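Local coordinates for protein putative polysaccharide binding proteins (DUF1812) (Bacteroides thetaiotaomicron VPI-5482, PDB 3GF8) that is of uncertain function but is probably an outer-membrane lipoprotein that takes part in fimbrial assembly, at residues 215-227 against 235-247. Residues are numbered along the deposited sequence; the frame is centred on the assembly and turned at random. Where two conformers were deposited one is given.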
loop_
_atom_site.group_PDB
_atom_site.type_symbol
_atom_site.label_atom_id
_atom_site.label_comp_id
_atom_site.label_asym_id
_atom_site.label_seq_id
_atom_site.Cartn_x
_atom_site.Cartn_y
_atom_site.Cartn_z
HETATM N N MSE A 215 -2.855 -2.956 -3.510
HETATM C CA MSE A 215 -1.419 -2.751 -3.328
HETATM C C MSE A 215 -1.135 -1.282 -3.759
HETATM O O MSE A 215 -2.034 -0.461 -3.677
HETATM C CB MSE A 215 -0.677 -3.833 -4.113
HETATM C CG MSE A 215 -0.969 -5.238 -3.547
HETATM SE SE MSE A 215 0.171 -5.618 -2.056
HETATM C CE MSE A 215 1.761 -5.865 -3.158
ATOM N N ARG A 216 0.075 -0.957 -4.215
ATOM C CA ARG A 216 0.520 0.425 -4.341
ATOM C C ARG A 216 -0.305 1.192 -5.326
ATOM O O ARG A 216 -0.653 0.650 -6.404
ATOM C CB ARG A 216 1.969 0.489 -4.799
ATOM C CG ARG A 216 2.952 -0.124 -3.787
ATOM C CD ARG A 216 4.370 0.260 -4.118
ATOM N NE ARG A 216 4.586 1.671 -3.837
ATOM C CZ ARG A 216 5.503 2.441 -4.422
ATOM N NH1 ARG A 216 6.294 1.972 -5.374
ATOM N NH2 ARG A 216 5.623 3.700 -4.070
ATOM N N LEU A 217 -0.667 2.423 -4.939
ATOM C CA LEU A 217 -1.254 3.388 -5.879
ATOM C C LEU A 217 -0.125 4.222 -6.487
ATOM O O LEU A 217 0.591 4.900 -5.777
ATOM C CB LEU A 217 -2.309 4.269 -5.192
ATOM C CG LEU A 217 -3.509 3.462 -4.657
ATOM C CD1 LEU A 217 -4.283 4.231 -3.603
ATOM C CD2 LEU A 217 -4.414 3.010 -5.812
HETATM N N MSE A 218 0.035 4.124 -7.807
HETATM C CA MSE A 218 1.134 4.751 -8.552
HETATM C C MSE A 218 0.652 5.890 -9.457
HETATM O O MSE A 218 -0.340 5.765 -10.211
HETATM C CB MSE A 218 1.843 3.699 -9.430
HETATM C CG MSE A 218 2.430 2.511 -8.625
HETATM SE SE MSE A 218 3.582 2.999 -7.158
HETATM C CE MSE A 218 5.045 3.768 -8.260
ATOM N N GLU A 219 1.374 7.002 -9.421
ATOM C CA GLU A 219 0.947 8.155 -10.194
ATOM C C GLU A 219 1.004 7.897 -11.678
ATOM O O GLU A 219 0.252 8.494 -12.423
ATOM C CB GLU A 219 1.722 9.418 -9.820
ATOM C CG GLU A 219 3.101 9.556 -10.306
ATOM C CD GLU A 219 3.469 11.018 -10.326
ATOM O OE1 GLU A 219 2.972 11.713 -11.247
ATOM O OE2 GLU A 219 4.198 11.481 -9.408
ATOM N N ASP A 220 1.861 6.985 -12.108
ATOM C CA ASP A 220 1.961 6.685 -13.512
ATOM C C ASP A 220 1.092 5.485 -13.918
ATOM O O ASP A 220 1.266 4.974 -15.028
ATOM C CB ASP A 220 3.437 6.453 -13.892
ATOM C CG ASP A 220 4.051 5.262 -13.186
ATOM O OD1 ASP A 220 3.529 4.804 -12.130
ATOM O OD2 ASP A 220 5.093 4.782 -13.685
ATOM N N ARG A 221 0.175 5.034 -13.045
ATOM C CA ARG A 221 -0.787 3.979 -13.409
ATOM C C ARG A 221 -2.189 4.512 -13.632
ATOM O O ARG A 221 -2.477 5.658 -13.289
ATOM C CB ARG A 221 -0.801 2.880 -12.343
ATOM C CG ARG A 221 0.474 2.045 -12.359
ATOM C CD ARG A 221 0.315 0.838 -13.167
ATOM N NE ARG A 221 1.579 0.114 -13.345
ATOM C CZ ARG A 221 1.701 -1.213 -13.404
ATOM N NH1 ARG A 221 0.662 -2.022 -13.221
ATOM N NH2 ARG A 221 2.890 -1.753 -13.598
ATOM N N LYS A 222 -3.064 3.687 -14.214
ATOM C CA LYS A 222 -4.439 4.092 -14.483
ATOM C C LYS A 222 -5.424 3.178 -13.784
ATOM O O LYS A 222 -6.473 2.825 -14.348
ATOM C CB LYS A 222 -4.723 4.114 -15.979
ATOM C CG LYS A 222 -3.938 5.174 -16.778
ATOM C CD LYS A 222 -4.074 4.882 -18.259
ATOM C CE LYS A 222 -3.799 6.105 -19.139
ATOM N NZ LYS A 222 -2.334 6.337 -19.296
ATOM N N THR A 223 -5.099 2.854 -12.532
ATOM C CA THR A 223 -5.883 1.963 -11.683
ATOM C C THR A 223 -7.347 2.314 -11.720
ATOM O O THR A 223 -7.739 3.453 -11.500
ATOM C CB THR A 223 -5.369 2.044 -10.244
ATOM O OG1 THR A 223 -3.970 1.730 -10.254
ATOM C CG2 THR A 223 -6.143 1.082 -9.325
ATOM N N ARG A 224 -8.159 1.320 -12.002
ATOM C CA ARG A 224 -9.568 1.536 -12.273
ATOM C C ARG A 224 -10.471 1.178 -11.127
ATOM O O ARG A 224 -10.243 0.155 -10.497
ATOM C CB ARG A 224 -9.998 0.643 -13.449
ATOM C CG ARG A 224 -9.415 1.076 -14.791
ATOM C CD ARG A 224 -10.296 0.599 -15.917
ATOM N NE ARG A 224 -10.078 -0.807 -16.174
ATOM C CZ ARG A 224 -10.977 -1.667 -16.647
ATOM N NH1 ARG A 224 -12.226 -1.311 -16.899
ATOM N NH2 ARG A 224 -10.607 -2.929 -16.844
ATOM N N LEU A 225 -11.536 1.973 -10.913
ATOM C CA LEU A 225 -12.656 1.558 -10.071
ATOM C C LEU A 225 -13.792 1.259 -11.036
ATOM O O LEU A 225 -14.190 2.125 -11.821
ATOM C CB LEU A 225 -13.064 2.641 -9.069
ATOM C CG LEU A 225 -14.378 2.420 -8.298
ATOM C CD1 LEU A 225 -14.276 1.185 -7.359
ATOM C CD2 LEU A 225 -14.800 3.667 -7.498
ATOM N N VAL A 226 -14.297 0.032 -10.988
ATOM C CA VAL A 226 -15.332 -0.451 -11.903
ATOM C C VAL A 226 -16.492 -1.058 -11.116
ATOM O O VAL A 226 -16.306 -1.950 -10.284
ATOM C CB VAL A 226 -14.798 -1.544 -12.854
ATOM C CG1 VAL A 226 -15.902 -1.975 -13.870
ATOM C CG2 VAL A 226 -13.524 -1.081 -13.568
ATOM N N LEU A 227 -17.688 -0.551 -11.387
ATOM C CA LEU A 227 -18.929 -1.078 -10.861
ATOM C C LEU A 227 -19.701 -1.789 -11.972
ATOM O O LEU A 227 -19.825 -1.277 -13.084
ATOM C CB LEU A 227 -19.781 0.052 -10.272
ATOM C CG LEU A 227 -19.490 0.460 -8.838
ATOM C CD1 LEU A 227 -18.030 0.920 -8.597
ATOM C CD2 LEU A 227 -20.463 1.538 -8.453
ATOM N N ARG A 235 -21.372 -2.959 -17.072
ATOM C CA ARG A 235 -20.538 -2.019 -16.344
ATOM C C ARG A 235 -21.161 -0.652 -16.358
ATOM O O ARG A 235 -21.369 -0.107 -17.431
ATOM C CB ARG A 235 -19.145 -1.925 -16.961
ATOM C CG ARG A 235 -18.224 -3.048 -16.542
ATOM C CD ARG A 235 -16.767 -2.726 -16.823
ATOM N NE ARG A 235 -16.413 -2.949 -18.214
ATOM C CZ ARG A 235 -16.255 -1.997 -19.131
ATOM N NH1 ARG A 235 -16.392 -0.698 -18.827
ATOM N NH2 ARG A 235 -15.950 -2.353 -20.381
ATOM N N VAL A 236 -21.429 -0.080 -15.182
ATOM C CA VAL A 236 -22.132 1.205 -15.079
ATOM C C VAL A 236 -21.232 2.353 -14.674
ATOM O O VAL A 236 -21.653 3.504 -14.721
ATOM C CB VAL A 236 -23.301 1.129 -14.069
ATOM C CG1 VAL A 236 -24.372 0.144 -14.586
ATOM C CG2 VAL A 236 -22.804 0.710 -12.697
ATOM N N PHE A 237 -20.007 2.046 -14.248
ATOM C CA PHE A 237 -19.068 3.052 -13.746
ATOM C C PHE A 237 -17.653 2.505 -13.902
ATOM O O PHE A 237 -17.347 1.384 -13.496
ATOM C CB PHE A 237 -19.359 3.360 -12.284
ATOM C CG PHE A 237 -18.775 4.675 -11.769
ATOM C CD1 PHE A 237 -19.198 5.892 -12.273
ATOM C CD2 PHE A 237 -17.881 4.682 -10.704
ATOM C CE1 PHE A 237 -18.707 7.093 -11.747
ATOM C CE2 PHE A 237 -17.387 5.886 -10.171
ATOM C CZ PHE A 237 -17.791 7.077 -10.697
ATOM N N ASP A 238 -16.785 3.311 -14.497
ATOM C CA ASP A 238 -15.462 2.856 -14.833
ATOM C C ASP A 238 -14.545 4.048 -14.898
ATOM O O ASP A 238 -14.443 4.664 -15.941
ATOM C CB ASP A 238 -15.476 2.095 -16.159
ATOM C CG ASP A 238 -14.161 1.365 -16.418
ATOM O OD1 ASP A 238 -13.176 1.592 -15.682
ATOM O OD2 ASP A 238 -14.102 0.561 -17.365
ATOM N N ILE A 239 -13.874 4.347 -13.779
ATOM C CA ILE A 239 -13.067 5.552 -13.684
ATOM C C ILE A 239 -11.621 5.245 -13.336
ATOM O O ILE A 239 -11.250 4.120 -12.927
ATOM C CB ILE A 239 -13.705 6.637 -12.751
ATOM C CG1 ILE A 239 -13.911 6.154 -11.305
ATOM C CG2 ILE A 239 -15.070 7.034 -13.294
ATOM C CD1 ILE A 239 -12.748 6.358 -10.391
ATOM N N ASN A 240 -10.784 6.247 -13.562
ATOM C CA ASN A 240 -9.366 6.131 -13.305
ATOM C C ASN A 240 -9.178 6.734 -11.939
ATOM O O ASN A 240 -9.217 7.953 -11.748
ATOM C CB ASN A 240 -8.571 6.845 -14.399
ATOM C CG ASN A 240 -7.088 6.868 -14.131
ATOM O OD1 ASN A 240 -6.638 6.642 -13.016
ATOM N ND2 ASN A 240 -6.314 7.164 -15.162
ATOM N N LEU A 241 -9.050 5.846 -10.961
ATOM C CA LEU A 241 -8.949 6.234 -9.595
ATOM C C LEU A 241 -7.689 7.068 -9.370
ATOM O O LEU A 241 -7.693 8.022 -8.581
ATOM C CB LEU A 241 -8.910 4.965 -8.732
ATOM C CG LEU A 241 -8.907 5.165 -7.226
ATOM C CD1 LEU A 241 -10.166 5.883 -6.817
ATOM C CD2 LEU A 241 -8.754 3.804 -6.490
ATOM N N ILE A 242 -6.590 6.700 -10.022
ATOM C CA ILE A 242 -5.368 7.472 -9.821
ATOM C C ILE A 242 -5.611 8.912 -10.267
ATOM O O ILE A 242 -5.190 9.871 -9.624
ATOM C CB ILE A 242 -4.185 6.948 -10.624
ATOM C CG1 ILE A 242 -3.854 5.491 -10.241
ATOM C CG2 ILE A 242 -2.976 7.920 -10.431
ATOM C CD1 ILE A 242 -3.581 5.227 -8.724
ATOM N N ASP A 243 -6.287 9.049 -11.402
ATOM C CA ASP A 243 -6.591 10.361 -11.939
ATOM C C ASP A 243 -7.531 11.187 -11.062
ATOM O O ASP A 243 -7.358 12.391 -10.900
ATOM C CB ASP A 243 -7.206 10.219 -13.306
ATOM C CG ASP A 243 -6.771 11.272 -14.183
ATOM O OD1 ASP A 243 -5.585 11.215 -14.549
ATOM O OD2 ASP A 243 -7.583 12.180 -14.462
ATOM N N TYR A 244 -8.536 10.533 -10.510
ATOM C CA TYR A 244 -9.428 11.196 -9.562
ATOM C C TYR A 244 -8.666 11.645 -8.324
ATOM O O TYR A 244 -8.930 12.715 -7.798
ATOM C CB TYR A 244 -10.606 10.284 -9.195
ATOM C CG TYR A 244 -11.762 10.339 -10.194
ATOM C CD1 TYR A 244 -11.536 10.270 -11.556
ATOM C CD2 TYR A 244 -13.067 10.456 -9.758
ATOM C CE1 TYR A 244 -12.555 10.305 -12.431
ATOM C CE2 TYR A 244 -14.112 10.514 -10.647
ATOM C CZ TYR A 244 -13.854 10.440 -11.967
ATOM O OH TYR A 244 -14.887 10.483 -12.847
ATOM N N LEU A 245 -7.713 10.837 -7.855
ATOM C CA LEU A 245 -6.931 11.245 -6.696
ATOM C C LEU A 245 -5.921 12.337 -7.085
ATOM O O LEU A 245 -5.684 13.248 -6.307
ATOM C CB LEU A 245 -6.245 10.042 -6.033
ATOM C CG LEU A 245 -7.202 9.081 -5.306
ATOM C CD1 LEU A 245 -6.476 7.848 -4.924
ATOM C CD2 LEU A 245 -7.819 9.704 -4.098
ATOM N N ALA A 246 -5.354 12.256 -8.293
ATOM C CA ALA A 246 -4.399 13.272 -8.751
ATOM C C ALA A 246 -5.064 14.644 -8.871
ATOM O O ALA A 246 -4.440 15.631 -8.528
ATOM C CB ALA A 246 -3.698 12.851 -10.103
HETATM N N MSE A 247 -6.319 14.707 -9.333
HETATM C CA MSE A 247 -7.104 15.945 -9.463
HETATM C C MSE A 247 -7.277 16.608 -8.073
HETATM O O MSE A 247 -7.639 17.755 -7.970
HETATM C CB MSE A 247 -8.530 15.676 -10.075
HETATM C CG MSE A 247 -8.668 15.175 -11.605
HETATM SE SE MSE A 247 -10.523 14.480 -12.188
HETATM C CE MSE A 247 -10.046 12.942 -13.292
HETATM O O HOH W 1 -3.632 7.626 -14.732
#
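Ile-242, in the first turn of helix 241-246, packs tightly into the loop 217-223. Its CG1 lies 3.3 Å from Arg-221 O and its CG2 3.4 Å from Met-218 O, the two carbonyls at the ends of a type I turn. With CG1 beside the backbone N (chi1 -60°), CD1 is carried inward to Leu-217 CD2, 3.8 Å away, and to the flank of Thr-223, whose hydroxyl is hydrogen-bonded to Glu-176. Leu-241 N donates to Thr-223 O over 2.8 Å, nearly in line with the carbonyl bond, and so ties the start of the helix to the loop.

From there strands 224-227 and 235-240 run antiparallel, Leu-225 and Ile-239 exchanging a mutual pair of backbone hydrogen bonds. Leu-225 and Leu-227 share the buried face with Ile-239 and Phe-237; CD2 of Leu-225 meets the edge of the Phe-237 ring, one face of which has Ile-239 CG2 over it, offset toward the rim. Strand 266-273 packs against this side, where Phe-271 meets Phe-237 edge-to-face.

The other face carries the partly exposed Arg-224, Asp-238 and Asn-240, with buried Val-226 among them, its CG2 alongside the Asp-238 carboxylate. Arg-224 bends at chi3 (-78°), and NH1 makes two weak hydrogen bonds to Asp-238, a short, bent one to OD2 (2.7 Å) and a straighter, longer one to OD1; charge probably contributes much of the attraction. Arg-235 NH1 also pairs with OD2, by charge alone, the oxygen lying well out of its guanidinium plane. Toward solvent, water bridges Arg-221 O and Asn-240 ND2 beside exposed Lys-222, while OD1 of Asn-240, the N-cap residue, accepts from Asp-243 N above the amide carbonyl plane.

Leu-227 faces both Val-236 and Phe-237, a classic bulge in a beta hairpin whose second strand, outermost in its sheet within this chain, leads straight into an N-capped helix in this fimbrillin-superfamily fold.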